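Local coordinates for protein lipoxygenase (Cyanothece sp., PDB 5EK8) that probably adds molecular oxygen to polyunsaturated fatty acids as a 9R-lipoxygenase with a non-heme iron centre, at residues A[20-25]-A[197-202]; A[73-78]-A[100-105]; A[437-442]-A[524-529]. One frame throughout, in Å; residues are numbered along the deposited sequence.

Interaction 1: residues A[20-25]-A[197-202]; sequences VIDSPL and SANVLT
The carboxylate of D22 and the side-chain amide of N199 meet by one corner each, with their planes turned 61° apart, so the two groups do not stack. N199 ND2 approaches OD2 of D22 from its anti side, somewhat out of the carboxylate plane, and it donates to D22 OD2 over 3.0 Å with an N-H...O angle of 155°. Relative to the amide, OD2 lies almost in plane, as suits a hydrogen fixed in that plane. The CB of N199 points toward segment 20-25, and with CG anti to the backbone N (chi1 -152°) the amide nitrogen reaches OD2.

The other carboxylate oxygen, D22 OD1, forms a salt bridge with R27 in the first turn of helix 24-36, so the acid is held at both oxygens; the arginine probably favours its charged form. D22 is the first residue to leave helix 2-21 and the centre of an inverse gamma turn, and S23 takes the N-cap position of helix 24-36. The bond thus fastens the kink between two consecutive helices to the side of a third. Further along that third helix, the hydroxyl of T202 donates to A198 O (OG1 to O, 2.6 Å) and is also hydrogen-bonded to Y616.

The contact is small and lies at the surface. Around it, A198, N199 and T202 pack on L18 of helix 2-21, while I21 touches Y195 of helix 188-214. L201 packs on Y616, S619 and V620, and helix 188-214 thereby packs against both helix 2-21 and helix 608-623.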
# COMPACT_ATOMS: atom_id res chain seq x y z
N VAL A 20 6.22 -21.51 16.92
CA VAL A 20 6.93 -20.78 17.96
C VAL A 20 6.37 -19.38 18.19
O VAL A 20 6.19 -18.94 19.33
CB VAL A 20 8.43 -20.67 17.65
CG1 VAL A 20 9.17 -20.05 18.82
CG2 VAL A 20 9.00 -22.04 17.33
N ILE A 21 6.09 -18.67 17.10
CA ILE A 21 5.63 -17.29 17.21
C ILE A 21 4.18 -17.21 17.68
O ILE A 21 3.84 -16.39 18.53
CB ILE A 21 5.77 -16.54 15.87
CG1 ILE A 21 7.17 -16.74 15.30
CG2 ILE A 21 5.50 -15.05 16.06
CD1 ILE A 21 7.42 -16.00 14.03
N ASP A 22 3.32 -18.08 17.14
CA ASP A 22 1.91 -18.10 17.54
C ASP A 22 1.75 -18.91 18.82
O ASP A 22 0.98 -19.87 18.88
CB ASP A 22 1.03 -18.66 16.42
CG ASP A 22 -0.44 -18.32 16.60
OD1 ASP A 22 -0.75 -17.50 17.49
OD2 ASP A 22 -1.28 -18.87 15.85
N SER A 23 2.49 -18.51 19.85
CA SER A 23 2.52 -19.19 21.13
C SER A 23 2.87 -18.18 22.22
O SER A 23 3.21 -17.04 21.90
CB SER A 23 3.54 -20.34 21.10
OG SER A 23 4.87 -19.85 21.17
N PRO A 24 2.75 -18.57 23.50
CA PRO A 24 3.14 -17.69 24.61
C PRO A 24 4.54 -17.10 24.49
O PRO A 24 4.74 -15.93 24.83
CB PRO A 24 3.06 -18.62 25.82
CG PRO A 24 1.93 -19.52 25.49
CD PRO A 24 1.99 -19.74 24.00
N LEU A 25 5.50 -17.91 24.03
CA LEU A 25 6.88 -17.47 23.83
C LEU A 25 6.94 -16.32 22.82
O LEU A 25 7.48 -15.23 23.11
CB LEU A 25 7.74 -18.65 23.35
CG LEU A 25 9.22 -18.41 23.01
CD1 LEU A 25 9.96 -17.66 24.12
CD2 LEU A 25 9.89 -19.74 22.72
N SER A 197 -3.49 -16.16 11.55
CA SER A 197 -3.99 -16.51 10.23
C SER A 197 -3.01 -17.44 9.51
O SER A 197 -3.40 -18.48 8.95
CB SER A 197 -4.22 -15.24 9.40
OG SER A 197 -5.03 -15.50 8.27
N ALA A 198 -1.74 -17.06 9.55
CA ALA A 198 -0.69 -17.86 8.93
C ALA A 198 -0.59 -19.23 9.59
O ALA A 198 -0.38 -20.23 8.92
CB ALA A 198 0.65 -17.13 9.00
N ASN A 199 -0.76 -19.29 10.91
CA ASN A 199 -0.67 -20.57 11.61
C ASN A 199 -1.81 -21.51 11.23
O ASN A 199 -1.63 -22.73 11.18
CB ASN A 199 -0.63 -20.37 13.12
CG ASN A 199 0.12 -21.48 13.84
OD1 ASN A 199 0.74 -22.34 13.21
ND2 ASN A 199 0.07 -21.47 15.16
N VAL A 200 -2.98 -20.95 10.95
CA VAL A 200 -4.08 -21.76 10.44
C VAL A 200 -3.82 -22.25 9.01
O VAL A 200 -3.90 -23.44 8.73
CB VAL A 200 -5.41 -21.00 10.47
CG1 VAL A 200 -6.52 -21.83 9.82
CG2 VAL A 200 -5.78 -20.62 11.89
N LEU A 201 -3.50 -21.32 8.11
CA LEU A 201 -3.47 -21.62 6.67
C LEU A 201 -2.19 -22.30 6.15
O LEU A 201 -2.24 -23.05 5.17
CB LEU A 201 -3.72 -20.34 5.88
CG LEU A 201 -5.17 -19.85 5.82
CD1 LEU A 201 -5.26 -18.42 5.31
CD2 LEU A 201 -5.97 -20.79 4.93
N THR A 202 -1.05 -22.04 6.79
CA THR A 202 0.24 -22.52 6.29
C THR A 202 0.43 -24.05 6.29
O THR A 202 1.02 -24.58 5.36
CB THR A 202 1.40 -21.88 7.07
OG1 THR A 202 1.31 -20.46 6.99
CG2 THR A 202 2.75 -22.31 6.52

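Interaction 2: residues A[73-78]-A[100-105]; sequences LEVWDR and IYYDPE
V75 touches I100 and Y102 with its two methyl branches. Its CG2 meets CG2 of I100 at 3.6 Å, the two branched chains running side by side in opposing senses. A second aliphatic contact sets L73 CB against CD1 of I100, 3.9 Å away, so the isoleucine spans two residues of the facing strand.

The CH-pi interaction belongs to the other branch of V75: CG1, anti to the backbone N (chi1 164°), sits over one face of the Y102 ring, 4.1 Å from its centroid. It lies nearer the CG end of the ring than the hydroxyl end, with Y102 CG at 3.6 Å.

The polar groups bond away from the interface. On the opposite side of strand 73-78, W76 NE1 donates to E74 OE1 (3.0 Å), and an Asx turn forms where E105 N binds D103 OD1; K47 bridges the carboxylates of D103 and E105.

The axes of segments 73-78 and 100-102 pass 7.9 Å apart and cross at -32°, as in the aligned packing of a beta sandwich, consistent with the PLAT domain of this lipoxygenase. Strand 72-79 lies between 82-91 and 115-126 in one sheet, strand 97-102 borders 53-61 in the other, and L87 and L115 pack on both V75 and Y102.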
# COMPACT_ATOMS: atom_id res chain seq x y z
N LEU A 73 14.62 16.73 20.82
CA LEU A 73 15.95 16.29 21.18
C LEU A 73 16.07 16.17 22.69
O LEU A 73 15.58 17.04 23.43
CB LEU A 73 17.01 17.25 20.64
CG LEU A 73 17.80 16.87 19.39
CD1 LEU A 73 16.94 16.16 18.37
CD2 LEU A 73 18.40 18.13 18.80
N GLU A 74 16.72 15.11 23.15
CA GLU A 74 16.96 14.94 24.58
C GLU A 74 18.45 14.82 24.86
O GLU A 74 19.17 14.06 24.20
CB GLU A 74 16.21 13.72 25.11
CG GLU A 74 14.68 13.83 25.02
CD GLU A 74 13.96 12.59 25.56
OE1 GLU A 74 14.61 11.55 25.78
OE2 GLU A 74 12.72 12.66 25.75
N VAL A 75 18.93 15.59 25.82
CA VAL A 75 20.32 15.49 26.24
C VAL A 75 20.44 14.50 27.40
O VAL A 75 19.81 14.66 28.44
CB VAL A 75 20.90 16.85 26.66
CG1 VAL A 75 22.18 16.67 27.45
CG2 VAL A 75 21.14 17.71 25.43
N TRP A 76 21.26 13.48 27.19
CA TRP A 76 21.47 12.44 28.19
C TRP A 76 22.94 12.28 28.51
O TRP A 76 23.80 12.58 27.69
CB TRP A 76 20.92 11.10 27.68
CG TRP A 76 19.43 11.02 27.62
CD1 TRP A 76 18.62 11.63 26.72
CD2 TRP A 76 18.57 10.27 28.49
NE1 TRP A 76 17.30 11.31 26.97
CE2 TRP A 76 17.25 10.48 28.05
CE3 TRP A 76 18.79 9.44 29.60
CZ2 TRP A 76 16.14 9.89 28.68
CZ3 TRP A 76 17.69 8.86 30.22
CH2 TRP A 76 16.39 9.09 29.76
N ASP A 77 23.23 11.81 29.71
CA ASP A 77 24.57 11.35 30.02
C ASP A 77 24.65 9.86 29.77
O ASP A 77 23.92 9.07 30.39
CB ASP A 77 24.94 11.65 31.47
CG ASP A 77 26.31 11.12 31.82
OD1 ASP A 77 26.42 9.93 32.19
OD2 ASP A 77 27.28 11.88 31.71
N ARG A 78 25.53 9.48 28.85
CA ARG A 78 25.85 8.09 28.60
C ARG A 78 27.03 7.69 29.48
O ARG A 78 28.09 8.31 29.44
CB ARG A 78 26.19 7.85 27.13
CG ARG A 78 27.27 8.78 26.60
CD ARG A 78 27.97 8.23 25.38
NE ARG A 78 29.20 8.96 25.10
CZ ARG A 78 30.41 8.57 25.52
NH1 ARG A 78 30.54 7.46 26.22
NH2 ARG A 78 31.48 9.29 25.22
N ILE A 100 19.65 23.43 23.38
CA ILE A 100 19.14 22.68 24.53
C ILE A 100 19.71 23.15 25.86
O ILE A 100 20.92 23.28 26.01
CB ILE A 100 19.46 21.17 24.41
CG1 ILE A 100 19.11 20.63 23.02
CG2 ILE A 100 18.76 20.38 25.50
CD1 ILE A 100 17.63 20.50 22.77
N TYR A 101 18.84 23.40 26.83
CA TYR A 101 19.30 23.66 28.19
C TYR A 101 19.29 22.37 29.00
O TYR A 101 18.23 21.77 29.21
CB TYR A 101 18.44 24.73 28.86
CG TYR A 101 18.61 26.10 28.25
CD1 TYR A 101 19.61 26.96 28.69
CD2 TYR A 101 17.77 26.54 27.24
CE1 TYR A 101 19.78 28.21 28.13
CE2 TYR A 101 17.92 27.80 26.68
CZ TYR A 101 18.93 28.63 27.13
OH TYR A 101 19.08 29.88 26.57
N TYR A 102 20.47 21.92 29.43
CA TYR A 102 20.56 20.71 30.24
C TYR A 102 21.28 20.95 31.56
O TYR A 102 22.10 21.86 31.68
CB TYR A 102 21.24 19.58 29.45
CG TYR A 102 22.74 19.73 29.26
CD1 TYR A 102 23.63 19.11 30.14
CD2 TYR A 102 23.26 20.44 28.20
CE1 TYR A 102 24.99 19.22 29.97
CE2 TYR A 102 24.63 20.56 28.02
CZ TYR A 102 25.49 19.95 28.91
OH TYR A 102 26.85 20.06 28.74
N ASP A 103 20.96 20.12 32.55
CA ASP A 103 21.56 20.22 33.87
C ASP A 103 22.58 19.12 34.10
O ASP A 103 22.23 17.94 34.05
CB ASP A 103 20.46 20.18 34.94
CG ASP A 103 21.01 20.26 36.36
OD1 ASP A 103 22.20 20.59 36.54
OD2 ASP A 103 20.23 20.00 37.30
N PRO A 104 23.84 19.49 34.33
CA PRO A 104 24.89 18.50 34.60
C PRO A 104 24.68 17.76 35.92
O PRO A 104 25.19 16.66 36.07
CB PRO A 104 26.17 19.35 34.66
CG PRO A 104 25.84 20.60 33.92
CD PRO A 104 24.39 20.85 34.22
N GLU A 105 23.93 18.35 36.85
CA GLU A 105 23.81 17.80 38.19
C GLU A 105 23.01 16.50 38.27
O GLU A 105 23.09 15.78 39.26
CB GLU A 105 23.19 18.83 39.13
CG GLU A 105 24.06 20.05 39.35
CD GLU A 105 23.39 21.09 40.23
OE1 GLU A 105 22.64 20.69 41.15
OE2 GLU A 105 23.60 22.29 40.00

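Interaction 3: residues A[437-442]-A[524-529]; sequences WKDWQP and PDLPRA
One methyl group of L526, CD2, makes all the close contacts between these segments, fitting against two consecutive side chains. The carboxylate of D439 is nearest, with OD2 3.5 Å from L526 CD2; this is van der Waals contact, since a methyl offers no hydrogen bond. Roughly at right angles to that approach, the aliphatic part of K438 crosses the leucine at a slant, its CD 4.1 Å from L526 CD2. K438 CG lies anti to the backbone N (chi1 -158°); the extended chain lays CG and CD beside the leucine and carries NZ past it.

Behind these residues is a type II beta turn from W437 to W440. D439 takes its third position with positive phi (56°), and the closing bond from W440 N to W437 O is weak. Q557 NE2 of helix 549-574 also binds both W437 O and W440 O, and K438 N is bonded to D436. K438 CB rests above one face of the W437 ring, near its rim.

R539 links the two sides: its guanidinium holds L526 O and P527 O, while its own carbonyl accepts from W437 NE1. W440 packs edge-to-face on H561 and H565 of helix 549-574, the helix that also supplies the iron ligands H570 and N574. The arrangement is a surface meeting of a tight type II turn with an irregular, proline-bearing loop, on the helical body of the lipoxygenase fold.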
# COMPACT_ATOMS: atom_id res chain seq x y z
N TRP A 437 -1.71 13.56 -7.54
CA TRP A 437 -2.85 13.88 -6.69
C TRP A 437 -3.78 14.95 -7.27
O TRP A 437 -4.95 15.01 -6.90
CB TRP A 437 -2.36 14.34 -5.32
CG TRP A 437 -1.35 15.44 -5.40
CD1 TRP A 437 0.01 15.31 -5.42
CD2 TRP A 437 -1.61 16.85 -5.47
NE1 TRP A 437 0.60 16.54 -5.50
CE2 TRP A 437 -0.37 17.51 -5.53
CE3 TRP A 437 -2.78 17.62 -5.48
CZ2 TRP A 437 -0.26 18.90 -5.61
CZ3 TRP A 437 -2.66 19.00 -5.56
CH2 TRP A 437 -1.41 19.62 -5.62
N LYS A 438 -3.26 15.78 -8.16
CA LYS A 438 -3.99 16.98 -8.59
C LYS A 438 -5.17 16.69 -9.50
O LYS A 438 -5.08 15.87 -10.42
CB LYS A 438 -3.04 17.96 -9.29
CG LYS A 438 -3.56 19.39 -9.27
CD LYS A 438 -2.55 20.38 -9.84
CE LYS A 438 -2.99 21.81 -9.58
NZ LYS A 438 -2.05 22.79 -10.18
N ASP A 439 -6.28 17.37 -9.22
CA ASP A 439 -7.53 17.26 -9.99
C ASP A 439 -8.07 15.83 -10.08
O ASP A 439 -8.93 15.53 -10.91
CB ASP A 439 -7.34 17.83 -11.40
CG ASP A 439 -7.46 19.35 -11.44
OD1 ASP A 439 -7.37 20.00 -10.37
OD2 ASP A 439 -7.65 19.90 -12.55
N TRP A 440 -7.56 14.95 -9.22
CA TRP A 440 -7.99 13.56 -9.21
C TRP A 440 -9.35 13.44 -8.51
O TRP A 440 -9.56 13.98 -7.43
CB TRP A 440 -6.95 12.68 -8.51
CG TRP A 440 -7.17 11.21 -8.69
CD1 TRP A 440 -6.55 10.39 -9.58
CD2 TRP A 440 -8.08 10.38 -7.95
NE1 TRP A 440 -7.01 9.10 -9.44
CE2 TRP A 440 -7.96 9.07 -8.45
CE3 TRP A 440 -8.99 10.63 -6.91
CZ2 TRP A 440 -8.71 8.01 -7.95
CZ3 TRP A 440 -9.73 9.57 -6.42
CH2 TRP A 440 -9.58 8.28 -6.93
N GLN A 441 -10.27 12.72 -9.15
CA GLN A 441 -11.59 12.46 -8.57
C GLN A 441 -12.11 11.10 -9.05
O GLN A 441 -11.79 10.67 -10.16
CB GLN A 441 -12.57 13.58 -8.94
CG GLN A 441 -12.74 13.77 -10.43
CD GLN A 441 -13.69 14.91 -10.76
OE1 GLN A 441 -14.28 15.51 -9.87
NE2 GLN A 441 -13.82 15.21 -12.05
N PRO A 442 -12.89 10.41 -8.20
CA PRO A 442 -13.39 9.07 -8.53
C PRO A 442 -14.30 9.06 -9.75
O PRO A 442 -14.98 10.05 -10.03
CB PRO A 442 -14.16 8.66 -7.27
CG PRO A 442 -13.62 9.52 -6.18
CD PRO A 442 -13.28 10.82 -6.84
N PRO A 524 -2.24 15.32 -18.52
CA PRO A 524 -0.95 15.73 -19.09
C PRO A 524 -0.86 17.24 -19.30
O PRO A 524 0.23 17.80 -19.21
CB PRO A 524 -0.90 14.99 -20.43
CG PRO A 524 -1.95 13.92 -20.34
CD PRO A 524 -3.02 14.51 -19.46
N ASP A 525 -2.00 17.88 -19.56
CA ASP A 525 -2.03 19.32 -19.82
C ASP A 525 -1.73 20.15 -18.57
O ASP A 525 -1.19 21.25 -18.68
CB ASP A 525 -3.38 19.71 -20.40
CG ASP A 525 -3.53 19.30 -21.85
OD1 ASP A 525 -3.19 20.12 -22.74
OD2 ASP A 525 -3.97 18.16 -22.11
N LEU A 526 -2.08 19.62 -17.40
CA LEU A 526 -1.75 20.29 -16.15
C LEU A 526 -0.24 20.30 -15.94
O LEU A 526 0.39 19.25 -15.92
CB LEU A 526 -2.45 19.61 -14.97
CG LEU A 526 -3.82 20.13 -14.52
CD1 LEU A 526 -4.81 20.19 -15.67
CD2 LEU A 526 -4.36 19.25 -13.39
N PRO A 527 0.35 21.50 -15.79
CA PRO A 527 1.80 21.64 -15.66
C PRO A 527 2.39 20.82 -14.51
O PRO A 527 1.82 20.77 -13.42
CB PRO A 527 1.98 23.14 -15.39
CG PRO A 527 0.78 23.78 -15.97
CD PRO A 527 -0.34 22.80 -15.80
N ARG A 528 3.52 20.17 -14.78
CA ARG A 528 4.29 19.50 -13.74
C ARG A 528 5.64 20.18 -13.60
O ARG A 528 6.09 20.88 -14.51
CB ARG A 528 4.46 18.01 -14.04
CG ARG A 528 3.14 17.28 -14.10
CD ARG A 528 3.31 15.77 -14.11
NE ARG A 528 2.08 15.14 -14.56
CZ ARG A 528 1.64 13.97 -14.11
NH1 ARG A 528 2.33 13.31 -13.20
NH2 ARG A 528 0.50 13.46 -14.56
N ALA A 529 6.29 19.97 -12.46
CA ALA A 529 7.54 20.66 -12.18
C ALA A 529 8.73 19.84 -12.62
O ALA A 529 8.59 18.70 -13.06
CB ALA A 529 7.64 20.98 -10.70

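Overall arrangement
From the N terminus, the break between helices 2-21 and 24-36 comes first, and interaction 1 closes a long loop there when helix 188-214 returns to it. Nested inside that loop is interaction 2, a short closure between strands 72-79 and 97-102 that joins the two sheets of the probable PLAT sandwich. Interaction 3 follows in series, closing 437-442 onto 524-529 on the far side of the chain's centre from interaction 1. None touches another: centres are 44 to 48 Å apart. Together they tie the N-terminal helices to the helical body, join the two sheets of the sandwich face to face, and bring together two surface loops beside helix 549-574.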